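Local coordinates for p800 reaction center core protein (Heliobacterium modesticaldum, PDB 5V8K) that forms the homodimeric core of a photosynthetic reaction centre, holding bacteriochlorophyll g pigments in the membrane and binding a [4Fe-4S] cluster, at residues 64-69 with 236-241; 133-138 with 164-169; 220-225 with 230-235. All coordinates share one frame; numbering follows the deposited sequence.

Contact 1. Residues 64-69 with 236-241; sequences RLYQLG and REYAVS. With GBF (Bacteriochlorophyll g), chain J.
Tyr66 lays one face of its phenol ring against the backbone of Tyr238, whose CA stands 4.1 Å from the centroid of the Tyr66 ring in a CH-pi contact displaced toward the rim. This is the tight part: Tyr66 CD2 meets Tyr238 CB at 3.6 Å. The two aromatic planes are inclined by 52°. With CG of Tyr66 anti to the backbone N (chi1 172°), the ring leaves helix 58-67 to reach helix 234-240. Ser241 CB closes in near CE1, while Ser241 OG bonds Tyr238 O at 2.8 Å; that carbonyl also accepts from Ser241 N, so two bonds secure the turn beside the phenol. The hydroxyl end is looser. Tyr66 OH passes Glu237 CB at 3.7 Å and is bridged to its carboxylate by a water, which lies 2.8 Å from Tyr66 OH and donates to Glu237 OE2. Both residues here are partly exposed. On the pigment side, Arg64 NH1 donates to O1A of the bacteriochlorophyll at 2.7 Å, and its NE and NH2 bond further bacteriochlorophylls, so a buried cation links several chromophores. Gly69, at positive phi, follows helix 58-67 in a Schellman C-capping motif, beside a bacteriochlorophyll pocket that is probably part of the antenna.

Contact 2. Residues 133-138 with 164-169; sequences LHMAFY and TMAGNH. With GBF (Bacteriochlorophyll g), chain O.
Met135 sets its sulfur over one face of the His169 ring, an imidazole whose NE2 ligates the magnesium of a bacteriochlorophyll g. SD lies 4.2 Å from the centroid of the His169 ring and 25° off its normal, a Met-aromatic contact. The histidine is fixed in rotation from its other nitrogen: ND1 donates to Met165 O at 2.6 Å, with that oxygen almost in the ring plane. The methionine chain runs straight to SD and then bends, chi3 65°, which swings CE to 4.0 Å from Met165 CG. Beside it Met135 CB and Ala166 CB meet at 4.3 Å, where the short helical segments, their directions 156° apart, approach to 8.8 Å axis to axis. From the far side of helix 113-137, His134 presents ND1 to the magnesium of a different bacteriochlorophyll g at 2.6 Å. Tyr138 CB covers a face of that imidazole, while the Tyr138 phenol lies over the rim of the macrocycle, CE2 3.2 Å from CHD of the pigment. A serine in place of Tyr138 would probably lose the aromatic cover over CHD and CMD and open a gap at that rim. Neighbouring predicted transmembrane helices that each offer a histidine to a different magnesium are characteristic of the antenna domain of type I reaction centres.

Contact 3. Residues 220-225 with 230-235; sequences FAMIIW and LGFGFM. With GBF (Bacteriochlorophyll g), chain Y.
Helix 200-224 gives out after Ile224, and from Trp225 the chain doubles back so that Phe232 N, within a type I beta turn from Gly231 to Phe234 that leads into helix 234-240, donates to Trp225 O at 3.1 Å and 164°. The unit is a tight connection between the end of a predicted transmembrane helix and the short helix 234-240, in a protein of the PsaA/PsaB family. Its centre is a CH-pi contact. Met222 CG stands squarely over the middle of the Phe232 ring, 3.5 Å from the centroid and only 3° off the normal. The methionine chain is extended beyond CG, carrying SD above the same face in a more distant Met-aromatic contact, 4.8 Å from the centroid of the Phe232 ring, and CE to 3.8 Å from Phe232 CE1. Ala221 CB adds a lighter touch at CE2 of that ring, and Trp225 O lies at its edge, so the loop lays this phenyl against the last helical turn. The indole of Trp225 supplies the second polar tie: its CG, anti to the backbone N (chi1 178°), directs NE1 to Leu230 O at 2.7 Å. That bond is bent, and the N-H comes from above the carbonyl plane. Gly231 CA sits over the indole face, where a side chain at this position would collide with NE1. The opposite flank of helix 200-224 serves a pigment: Ile223 and Ile224 lie along its propionate ester and ring system, and Phe220 turns its edge to the macrocycle, with magnesium in the ring plane and CE2 3.5 Å from pigment atom NC.

How the contacts relate
All three contacts lie on the same side of the chain's centre. Contact 1 closes the longest loop, from helix 58-67 to helix 234-240, and both others are nested inside it; contact 2 closes before contact 3 opens. Contacts 1 and 3 share helix 234-240, their centres 13 Å apart, and touch where Gln67 and Arg64 pack on Phe234. Contact 2 is 18 Å from contact 3, centre to centre, and meets it through the Met165 methyl, which packs against Leu230 O and Trp225; helices 162-186 and 200-224 are consecutive. Contacts 1 and 2 do not touch, nearest atoms about 6 Å apart. Contacts 2 and 3 join helices close in sequence, contact 1 distant ones, in one pigment-bearing region.

Contact 1. Residues 64-69 with 236-241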
# COMPACT_ATOMS: atom_id res chain seq x y z
N ARG A 64 -31.83 5.81 -17.43
CA ARG A 64 -32.65 7.01 -17.49
C ARG A 64 -33.58 7.00 -18.69
O ARG A 64 -34.76 7.37 -18.57
CB ARG A 64 -31.76 8.26 -17.48
CG ARG A 64 -31.11 8.52 -16.09
CD ARG A 64 -32.02 9.43 -15.23
NE ARG A 64 -31.71 10.81 -15.53
CZ ARG A 64 -32.57 11.79 -15.79
NH1 ARG A 64 -32.07 12.99 -16.00
NH2 ARG A 64 -33.88 11.60 -15.88
N LEU A 65 -33.08 6.59 -19.87
CA LEU A 65 -33.95 6.54 -21.04
C LEU A 65 -35.15 5.68 -20.75
O LEU A 65 -36.30 6.02 -21.09
CB LEU A 65 -33.22 5.98 -22.27
CG LEU A 65 -32.08 6.77 -22.91
CD1 LEU A 65 -31.64 6.05 -24.16
CD2 LEU A 65 -32.53 8.14 -23.23
N TYR A 66 -34.89 4.52 -20.14
CA TYR A 66 -35.93 3.60 -19.73
C TYR A 66 -36.96 4.27 -18.84
O TYR A 66 -38.17 4.15 -19.07
CB TYR A 66 -35.27 2.42 -19.01
CG TYR A 66 -36.24 1.49 -18.38
CD1 TYR A 66 -37.02 0.65 -19.15
CD2 TYR A 66 -36.38 1.45 -16.99
CE1 TYR A 66 -37.93 -0.23 -18.56
CE2 TYR A 66 -37.28 0.59 -16.40
CZ TYR A 66 -38.04 -0.24 -17.19
OH TYR A 66 -38.92 -1.08 -16.61
N GLN A 67 -36.50 4.97 -17.80
CA GLN A 67 -37.42 5.64 -16.89
C GLN A 67 -38.23 6.72 -17.59
O GLN A 67 -39.35 7.02 -17.19
CB GLN A 67 -36.62 6.24 -15.72
CG GLN A 67 -37.49 6.91 -14.63
CD GLN A 67 -36.66 7.71 -13.64
OE1 GLN A 67 -35.61 8.26 -13.97
NE2 GLN A 67 -37.13 7.76 -12.40
N LEU A 68 -37.68 7.33 -18.64
CA LEU A 68 -38.43 8.35 -19.38
C LEU A 68 -39.50 7.75 -20.29
O LEU A 68 -40.27 8.51 -20.90
CB LEU A 68 -37.48 9.20 -20.21
CG LEU A 68 -36.48 9.97 -19.34
CD1 LEU A 68 -35.25 10.27 -20.13
CD2 LEU A 68 -37.12 11.25 -18.82
N GLY A 69 -39.62 6.44 -20.35
CA GLY A 69 -40.57 5.83 -21.26
C GLY A 69 -40.12 5.74 -22.70
O GLY A 69 -40.95 5.48 -23.58
N ARG A 236 -33.04 -0.71 -10.86
CA ARG A 236 -33.25 -2.15 -10.70
C ARG A 236 -34.04 -2.71 -11.88
O ARG A 236 -33.69 -3.75 -12.45
CB ARG A 236 -34.01 -2.47 -9.40
CG ARG A 236 -33.27 -2.26 -8.09
CD ARG A 236 -34.13 -2.73 -6.88
NE ARG A 236 -35.30 -1.88 -6.69
CZ ARG A 236 -36.56 -2.21 -7.01
NH1 ARG A 236 -36.83 -3.41 -7.50
NH2 ARG A 236 -37.54 -1.34 -6.82
N GLU A 237 -35.14 -2.04 -12.23
CA GLU A 237 -36.03 -2.54 -13.28
C GLU A 237 -35.35 -2.56 -14.63
O GLU A 237 -35.46 -3.54 -15.37
CB GLU A 237 -37.28 -1.67 -13.34
CG GLU A 237 -38.12 -1.70 -12.08
CD GLU A 237 -39.18 -2.73 -12.11
OE1 GLU A 237 -39.01 -3.73 -11.37
OE2 GLU A 237 -40.17 -2.55 -12.87
N TYR A 238 -34.64 -1.49 -14.98
CA TYR A 238 -33.96 -1.47 -16.26
C TYR A 238 -33.05 -2.68 -16.43
O TYR A 238 -33.05 -3.34 -17.47
CB TYR A 238 -33.18 -0.16 -16.44
CG TYR A 238 -32.20 -0.25 -17.56
CD1 TYR A 238 -32.63 -0.23 -18.87
CD2 TYR A 238 -30.86 -0.42 -17.31
CE1 TYR A 238 -31.72 -0.36 -19.93
CE2 TYR A 238 -29.95 -0.55 -18.33
CZ TYR A 238 -30.38 -0.50 -19.64
OH TYR A 238 -29.49 -0.65 -20.68
N ALA A 239 -32.28 -3.01 -15.39
CA ALA A 239 -31.26 -4.06 -15.50
C ALA A 239 -31.84 -5.43 -15.75
O ALA A 239 -31.11 -6.32 -16.18
CB ALA A 239 -30.37 -4.14 -14.24
N VAL A 240 -33.14 -5.64 -15.51
CA VAL A 240 -33.80 -6.89 -15.85
C VAL A 240 -34.93 -6.70 -16.88
O VAL A 240 -35.71 -7.61 -17.10
CB VAL A 240 -34.31 -7.62 -14.60
CG1 VAL A 240 -33.14 -8.02 -13.69
CG2 VAL A 240 -35.30 -6.75 -13.83
N SER A 241 -35.02 -5.54 -17.51
CA SER A 241 -36.07 -5.29 -18.49
C SER A 241 -35.72 -5.94 -19.82
O SER A 241 -34.65 -6.52 -19.99
CB SER A 241 -36.27 -3.80 -18.68
OG SER A 241 -35.14 -3.27 -19.36
MG GBF J . -31.13 17.28 -21.49
CHA GBF J . -31.12 14.20 -19.81
CHB GBF J . -34.20 16.62 -22.58
CHC GBF J . -31.10 20.50 -22.65
CHD GBF J . -28.07 18.00 -19.74
NA GBF J . -32.31 15.70 -21.40
C1A GBF J . -32.26 14.53 -20.74
C2A GBF J . -33.51 13.71 -20.66
C3A GBF J . -34.26 14.31 -21.84
C4A GBF J . -33.54 15.64 -21.94
CMA GBF J . -34.12 13.52 -23.16
CAA GBF J . -34.36 13.72 -19.39
CBA GBF J . -34.69 15.12 -18.90
CGA GBF J . -33.54 15.78 -18.21
O1A GBF J . -32.92 15.24 -17.31
O2A GBF J . -33.51 17.22 -18.29
NB GBF J . -32.53 18.43 -22.41
C1B GBF J . -33.72 17.99 -22.86
C2B GBF J . -34.40 19.04 -23.44
C3B GBF J . -33.53 20.12 -23.47
C4B GBF J . -32.32 19.67 -22.87
CMB GBF J . -35.82 19.01 -23.96
CAB GBF J . -33.97 21.41 -24.05
CBB GBF J . -33.27 22.49 -24.29
NC GBF J . -29.88 18.88 -21.22
C1C GBF J . -29.98 20.07 -21.81
C2C GBF J . -28.98 21.16 -21.73
C3C GBF J . -28.18 20.31 -20.85
C4C GBF J . -28.71 19.04 -20.57
CMC GBF J . -28.35 21.40 -23.11
CAC GBF J . -26.87 20.73 -20.27
CBC GBF J . -26.26 22.09 -20.51
ND GBF J . -29.87 16.45 -20.15
C1D GBF J . -28.73 16.71 -19.51
C2D GBF J . -28.06 15.64 -18.50
C3D GBF J . -29.12 14.77 -18.76
C4D GBF J . -30.14 15.18 -19.66
CMD GBF J . -26.85 15.59 -17.63
CAD GBF J . -29.50 13.40 -18.32
OBD GBF J . -29.00 12.57 -17.50
CBD GBF J . -30.73 12.97 -19.07
CGD GBF J . -30.50 11.75 -19.89
O1D GBF J . -29.58 11.56 -20.68
O2D GBF J . -31.41 10.67 -19.77
CED GBF J . -30.96 9.54 -20.51
C1 GBF J . -32.32 17.90 -17.95
C2 GBF J . -32.23 19.21 -18.71
C3 GBF J . -33.02 20.24 -18.41
C4 GBF J . -34.00 20.07 -17.30
C5 GBF J . -32.93 21.54 -19.19
C6 GBF J . -34.29 21.92 -19.78
C7 GBF J . -34.17 23.16 -20.65
C8 GBF J . -35.06 24.17 -20.62
C9 GBF J . -34.88 25.39 -21.50
C10 GBF J . -36.25 24.14 -19.70
O HOH W 1 -40.35 -0.10 -14.38

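Contact 2. Residues 133-138 with 164-169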
# COMPACT_ATOMS: atom_id res chain seq x y z
N LEU A 133 -45.05 19.66 -15.68
CA LEU A 133 -46.01 19.71 -16.78
C LEU A 133 -45.71 18.65 -17.83
O LEU A 133 -46.63 18.09 -18.44
CB LEU A 133 -46.02 21.10 -17.44
CG LEU A 133 -46.47 22.30 -16.61
CD1 LEU A 133 -46.31 23.58 -17.42
CD2 LEU A 133 -47.90 22.15 -16.15
N HIS A 134 -44.42 18.38 -18.06
CA HIS A 134 -44.08 17.30 -18.99
C HIS A 134 -44.56 15.96 -18.45
O HIS A 134 -45.17 15.16 -19.19
CB HIS A 134 -42.57 17.22 -19.23
CG HIS A 134 -42.20 15.97 -19.95
ND1 HIS A 134 -42.14 15.90 -21.32
CD2 HIS A 134 -41.98 14.72 -19.50
CE1 HIS A 134 -41.83 14.67 -21.68
NE2 HIS A 134 -41.75 13.93 -20.60
N MET A 135 -44.25 15.67 -17.19
CA MET A 135 -44.75 14.47 -16.54
C MET A 135 -46.27 14.39 -16.69
O MET A 135 -46.82 13.35 -17.07
CB MET A 135 -44.38 14.48 -15.06
CG MET A 135 -42.88 14.31 -14.72
SD MET A 135 -42.55 14.43 -12.93
CE MET A 135 -43.45 12.98 -12.39
N ALA A 136 -46.94 15.51 -16.41
CA ALA A 136 -48.39 15.54 -16.29
C ALA A 136 -49.06 15.17 -17.60
O ALA A 136 -49.96 14.33 -17.63
CB ALA A 136 -48.86 16.94 -15.85
N PHE A 137 -48.63 15.79 -18.69
CA PHE A 137 -49.33 15.69 -19.96
C PHE A 137 -48.69 14.72 -20.95
O PHE A 137 -49.40 14.14 -21.77
CB PHE A 137 -49.42 17.08 -20.61
CG PHE A 137 -50.27 18.07 -19.83
CD1 PHE A 137 -51.64 18.17 -20.04
CD2 PHE A 137 -49.68 18.91 -18.90
CE1 PHE A 137 -52.40 19.08 -19.32
CE2 PHE A 137 -50.44 19.82 -18.19
CZ PHE A 137 -51.79 19.90 -18.40
N TYR A 138 -47.37 14.51 -20.89
CA TYR A 138 -46.69 13.60 -21.80
C TYR A 138 -46.19 12.33 -21.13
O TYR A 138 -46.17 11.29 -21.77
CB TYR A 138 -45.54 14.34 -22.50
CG TYR A 138 -46.08 15.57 -23.23
CD1 TYR A 138 -46.70 15.46 -24.48
CD2 TYR A 138 -46.03 16.84 -22.65
CE1 TYR A 138 -47.23 16.58 -25.13
CE2 TYR A 138 -46.53 17.95 -23.29
CZ TYR A 138 -47.14 17.82 -24.53
OH TYR A 138 -47.65 18.94 -25.16
N THR A 164 -49.20 13.11 -7.92
CA THR A 164 -48.73 13.96 -6.82
C THR A 164 -47.25 14.25 -6.94
O THR A 164 -46.79 15.29 -6.46
CB THR A 164 -48.99 13.33 -5.44
OG1 THR A 164 -48.29 12.07 -5.33
CG2 THR A 164 -50.47 13.11 -5.23
N MET A 165 -46.50 13.35 -7.57
CA MET A 165 -45.09 13.63 -7.80
C MET A 165 -44.93 14.73 -8.83
O MET A 165 -44.01 15.55 -8.73
CB MET A 165 -44.37 12.36 -8.25
CG MET A 165 -42.92 12.53 -8.47
SD MET A 165 -42.05 13.04 -6.97
CE MET A 165 -41.97 11.45 -6.11
N ALA A 166 -45.81 14.76 -9.83
CA ALA A 166 -45.90 15.93 -10.71
C ALA A 166 -46.28 17.17 -9.92
O ALA A 166 -45.68 18.23 -10.11
CB ALA A 166 -46.91 15.67 -11.83
N GLY A 167 -47.29 17.07 -9.06
CA GLY A 167 -47.65 18.21 -8.23
C GLY A 167 -46.48 18.70 -7.39
O GLY A 167 -46.32 19.91 -7.18
N ASN A 168 -45.66 17.77 -6.89
CA ASN A 168 -44.49 18.15 -6.10
C ASN A 168 -43.57 19.07 -6.89
O ASN A 168 -43.03 20.04 -6.35
CB ASN A 168 -43.73 16.91 -5.64
CG ASN A 168 -42.39 17.24 -5.04
OD1 ASN A 168 -42.30 17.73 -3.92
ND2 ASN A 168 -41.32 16.99 -5.79
N HIS A 169 -43.39 18.80 -8.19
CA HIS A 169 -42.51 19.63 -9.00
C HIS A 169 -43.12 21.01 -9.22
O HIS A 169 -42.44 22.03 -9.04
CB HIS A 169 -42.22 18.95 -10.32
CG HIS A 169 -41.33 17.77 -10.18
ND1 HIS A 169 -41.78 16.56 -9.68
CD2 HIS A 169 -40.01 17.62 -10.40
CE1 HIS A 169 -40.78 15.71 -9.65
NE2 HIS A 169 -39.69 16.32 -10.07
MG GBF O . -40.98 17.48 -22.96
CHA GBF O . -40.91 14.94 -25.39
CHB GBF O . -37.96 16.59 -22.03
CHC GBF O . -41.06 20.27 -20.91
CHD GBF O . -43.83 18.77 -24.72
NA GBF O . -39.75 16.02 -23.51
C1A GBF O . -39.85 14.95 -24.32
C2A GBF O . -38.54 14.30 -24.67
C3A GBF O . -37.87 14.55 -23.30
C4A GBF O . -38.56 15.82 -22.94
CMA GBF O . -38.18 13.49 -22.26
CAA GBF O . -37.88 14.97 -25.88
CBA GBF O . -36.36 15.06 -25.90
CGA GBF O . -35.90 16.16 -26.83
O1A GBF O . -36.59 16.56 -27.75
O2A GBF O . -34.73 16.91 -26.49
NB GBF O . -39.60 18.38 -21.75
C1B GBF O . -38.48 17.79 -21.35
C2B GBF O . -37.91 18.53 -20.32
C3B GBF O . -38.79 19.54 -20.01
C4B GBF O . -39.87 19.38 -20.90
CMB GBF O . -36.57 18.27 -19.69
CAB GBF O . -38.66 20.60 -18.99
CBB GBF O . -37.78 20.74 -18.01
NC GBF O . -42.19 19.12 -22.85
C1C GBF O . -42.11 20.12 -21.97
C2C GBF O . -43.04 21.28 -21.92
C3C GBF O . -43.75 20.71 -23.09
C4C GBF O . -43.27 19.50 -23.58
CMC GBF O . -43.84 21.25 -20.63
CAC GBF O . -44.94 21.34 -23.73
CBC GBF O . -45.51 22.66 -23.25
ND GBF O . -42.12 17.08 -24.58
C1D GBF O . -43.20 17.53 -25.22
C2D GBF O . -43.78 16.76 -26.53
C3D GBF O . -42.78 15.82 -26.40
C4D GBF O . -41.84 15.97 -25.34
CMD GBF O . -44.90 16.90 -27.52
CAD GBF O . -42.48 14.55 -27.08
OBD GBF O . -42.85 14.01 -28.16
CBD GBF O . -41.24 14.01 -26.50
CGD GBF O . -41.46 12.64 -25.95
O1D GBF O . -40.84 11.69 -26.40
O2D GBF O . -42.42 12.44 -24.87
CED GBF O . -42.18 11.56 -23.76
C1 GBF O . -33.76 17.22 -27.48
C2 GBF O . -33.49 18.70 -27.44
C3 GBF O . -32.47 19.24 -26.77
C4 GBF O . -31.54 18.37 -25.99
C5 GBF O . -32.28 20.73 -26.77
C6 GBF O . -31.60 21.27 -28.02
C7 GBF O . -31.31 22.73 -27.76
C8 GBF O . -30.48 23.45 -28.53
C9 GBF O . -29.78 22.80 -29.70
C10 GBF O . -30.24 24.91 -28.20

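Contact 3. Residues 220-225 with 230-235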
# COMPACT_ATOMS: atom_id res chain seq x y z
N PHE A 220 -28.60 8.58 0.68
CA PHE A 220 -29.61 7.92 1.51
C PHE A 220 -30.92 7.73 0.73
O PHE A 220 -31.58 6.69 0.85
CB PHE A 220 -29.85 8.71 2.80
CG PHE A 220 -28.82 8.47 3.89
CD1 PHE A 220 -27.59 9.13 3.87
CD2 PHE A 220 -29.09 7.60 4.95
CE1 PHE A 220 -26.65 8.92 4.89
CE2 PHE A 220 -28.16 7.39 5.96
CZ PHE A 220 -26.93 8.05 5.93
N ALA A 221 -31.31 8.72 -0.07
CA ALA A 221 -32.56 8.59 -0.81
C ALA A 221 -32.49 7.46 -1.85
O ALA A 221 -33.48 6.77 -2.10
CB ALA A 221 -32.92 9.91 -1.49
N MET A 222 -31.33 7.26 -2.46
CA MET A 222 -31.20 6.18 -3.42
C MET A 222 -31.33 4.80 -2.79
O MET A 222 -31.66 3.84 -3.49
CB MET A 222 -29.86 6.28 -4.15
CG MET A 222 -29.77 7.41 -5.13
SD MET A 222 -28.12 7.51 -5.88
CE MET A 222 -28.35 8.73 -7.20
N ILE A 223 -31.02 4.66 -1.49
CA ILE A 223 -31.23 3.40 -0.79
C ILE A 223 -32.69 3.26 -0.36
O ILE A 223 -33.26 2.16 -0.40
CB ILE A 223 -30.29 3.30 0.42
CG1 ILE A 223 -28.83 3.29 -0.03
CG2 ILE A 223 -30.61 2.06 1.30
CD1 ILE A 223 -27.88 3.45 1.16
N ILE A 224 -33.30 4.35 0.08
CA ILE A 224 -34.58 4.31 0.78
C ILE A 224 -35.75 4.50 -0.18
O ILE A 224 -36.77 3.83 -0.05
CB ILE A 224 -34.58 5.37 1.90
CG1 ILE A 224 -33.56 4.98 2.98
CG2 ILE A 224 -35.94 5.51 2.53
CD1 ILE A 224 -33.28 6.06 4.00
N TRP A 225 -35.62 5.38 -1.18
CA TRP A 225 -36.72 5.68 -2.11
C TRP A 225 -36.46 4.85 -3.37
O TRP A 225 -35.81 5.29 -4.31
CB TRP A 225 -36.80 7.18 -2.38
CG TRP A 225 -37.88 7.61 -3.37
CD1 TRP A 225 -37.71 8.45 -4.43
CD2 TRP A 225 -39.26 7.23 -3.36
NE1 TRP A 225 -38.91 8.63 -5.08
CE2 TRP A 225 -39.88 7.90 -4.44
CE3 TRP A 225 -40.05 6.43 -2.54
CZ2 TRP A 225 -41.23 7.76 -4.74
CZ3 TRP A 225 -41.39 6.30 -2.82
CH2 TRP A 225 -41.97 6.94 -3.93
N LEU A 230 -41.05 6.26 -9.89
CA LEU A 230 -41.00 7.57 -9.27
C LEU A 230 -39.82 7.72 -8.32
O LEU A 230 -39.68 8.77 -7.68
CB LEU A 230 -42.32 7.84 -8.51
CG LEU A 230 -43.62 7.66 -9.32
CD1 LEU A 230 -44.83 7.91 -8.45
CD2 LEU A 230 -43.63 8.62 -10.51
N GLY A 231 -38.98 6.70 -8.22
CA GLY A 231 -37.80 6.74 -7.37
C GLY A 231 -36.63 6.09 -8.07
O GLY A 231 -36.66 5.93 -9.28
N PHE A 232 -35.60 5.67 -7.35
CA PHE A 232 -34.41 5.12 -7.97
C PHE A 232 -34.52 3.64 -8.26
O PHE A 232 -33.53 3.03 -8.70
CB PHE A 232 -33.19 5.42 -7.09
CG PHE A 232 -32.98 6.85 -6.86
CD1 PHE A 232 -32.33 7.61 -7.81
CD2 PHE A 232 -33.45 7.46 -5.71
CE1 PHE A 232 -32.14 8.96 -7.62
CE2 PHE A 232 -33.26 8.79 -5.51
CZ PHE A 232 -32.61 9.55 -6.48
N GLY A 233 -35.68 3.04 -8.03
CA GLY A 233 -35.92 1.67 -8.49
C GLY A 233 -35.89 1.50 -10.00
O GLY A 233 -35.91 0.35 -10.49
N PHE A 234 -35.87 2.59 -10.76
CA PHE A 234 -35.83 2.41 -12.20
C PHE A 234 -34.52 1.76 -12.62
O PHE A 234 -34.46 1.13 -13.67
CB PHE A 234 -36.04 3.74 -12.93
CG PHE A 234 -34.87 4.71 -12.83
CD1 PHE A 234 -33.84 4.66 -13.77
CD2 PHE A 234 -34.81 5.67 -11.81
CE1 PHE A 234 -32.78 5.51 -13.71
CE2 PHE A 234 -33.72 6.58 -11.74
CZ PHE A 234 -32.70 6.50 -12.69
N MET A 235 -33.48 1.87 -11.80
CA MET A 235 -32.21 1.24 -12.10
C MET A 235 -32.23 -0.26 -11.83
O MET A 235 -31.54 -1.01 -12.52
CB MET A 235 -31.08 1.90 -11.31
CG MET A 235 -30.54 3.17 -11.94
SD MET A 235 -29.30 3.94 -10.86
CE MET A 235 -30.31 4.96 -9.78
MG GBF Y . -29.57 5.52 8.91
CHA GBF Y . -32.45 4.26 7.40
CHB GBF Y . -27.99 2.73 7.97
CHC GBF Y . -26.70 7.20 9.81
CHD GBF Y . -31.32 8.67 9.00
NA GBF Y . -30.10 3.86 7.93
C1A GBF Y . -31.28 3.34 7.57
C2A GBF Y . -31.26 2.06 6.78
C3A GBF Y . -29.97 1.51 7.34
C4A GBF Y . -29.32 2.78 7.76
CMA GBF Y . -30.25 0.61 8.57
CAA GBF Y . -31.27 2.08 5.24
CBA GBF Y . -30.38 3.18 4.67
CGA GBF Y . -28.91 2.80 4.63
O1A GBF Y . -28.51 1.67 4.47
O2A GBF Y . -27.94 3.87 4.62
NB GBF Y . -27.61 5.02 8.86
C1B GBF Y . -27.13 3.82 8.52
C2B GBF Y . -25.75 3.84 8.71
C3B GBF Y . -25.41 5.08 9.21
C4B GBF Y . -26.60 5.79 9.34
CMB GBF Y . -24.77 2.73 8.41
CAB GBF Y . -23.99 5.38 9.50
CBB GBF Y . -23.42 6.50 9.82
NC GBF Y . -29.14 7.47 9.30
C1C GBF Y . -27.96 7.96 9.69
C2C GBF Y . -27.70 9.37 10.07
C3C GBF Y . -29.11 9.66 9.76
C4C GBF Y . -29.89 8.59 9.35
CMC GBF Y . -27.33 9.39 11.56
CAC GBF Y . -29.72 11.01 9.88
CBC GBF Y . -28.92 12.21 10.32
ND GBF Y . -31.33 6.37 8.40
C1D GBF Y . -32.00 7.50 8.44
C2D GBF Y . -33.52 7.65 7.92
C3D GBF Y . -33.48 6.31 7.58
C4D GBF Y . -32.30 5.58 7.82
CMD GBF Y . -34.57 8.70 7.81
CAD GBF Y . -34.52 5.34 7.17
OBD GBF Y . -35.62 5.46 6.54
CBD GBF Y . -33.85 4.02 6.98
CGD GBF Y . -34.50 3.01 7.85
O1D GBF Y . -34.16 2.82 9.03
O2D GBF Y . -35.60 2.27 7.29
CED GBF Y . -36.24 1.35 8.16
C1 GBF Y . -26.55 3.57 4.58
C2 GBF Y . -25.83 4.82 4.20
C3 GBF Y . -24.49 4.86 4.18
C4 GBF Y . -23.71 3.66 4.59
C5 GBF Y . -23.79 6.13 3.77
C6 GBF Y . -23.18 6.80 5.02
C7 GBF Y . -22.37 8.03 4.64
C8 GBF Y . -22.39 9.17 5.38
C9 GBF Y . -23.19 9.28 6.65
C10 GBF Y . -21.54 10.37 5.02
C11 GBF Y . -21.55 10.77 3.59
C12 GBF Y . -20.98 12.16 3.39
C13 GBF Y . -21.07 12.79 2.21
C14 GBF Y . -20.49 14.16 2.07
C15 GBF Y . -21.75 12.14 1.01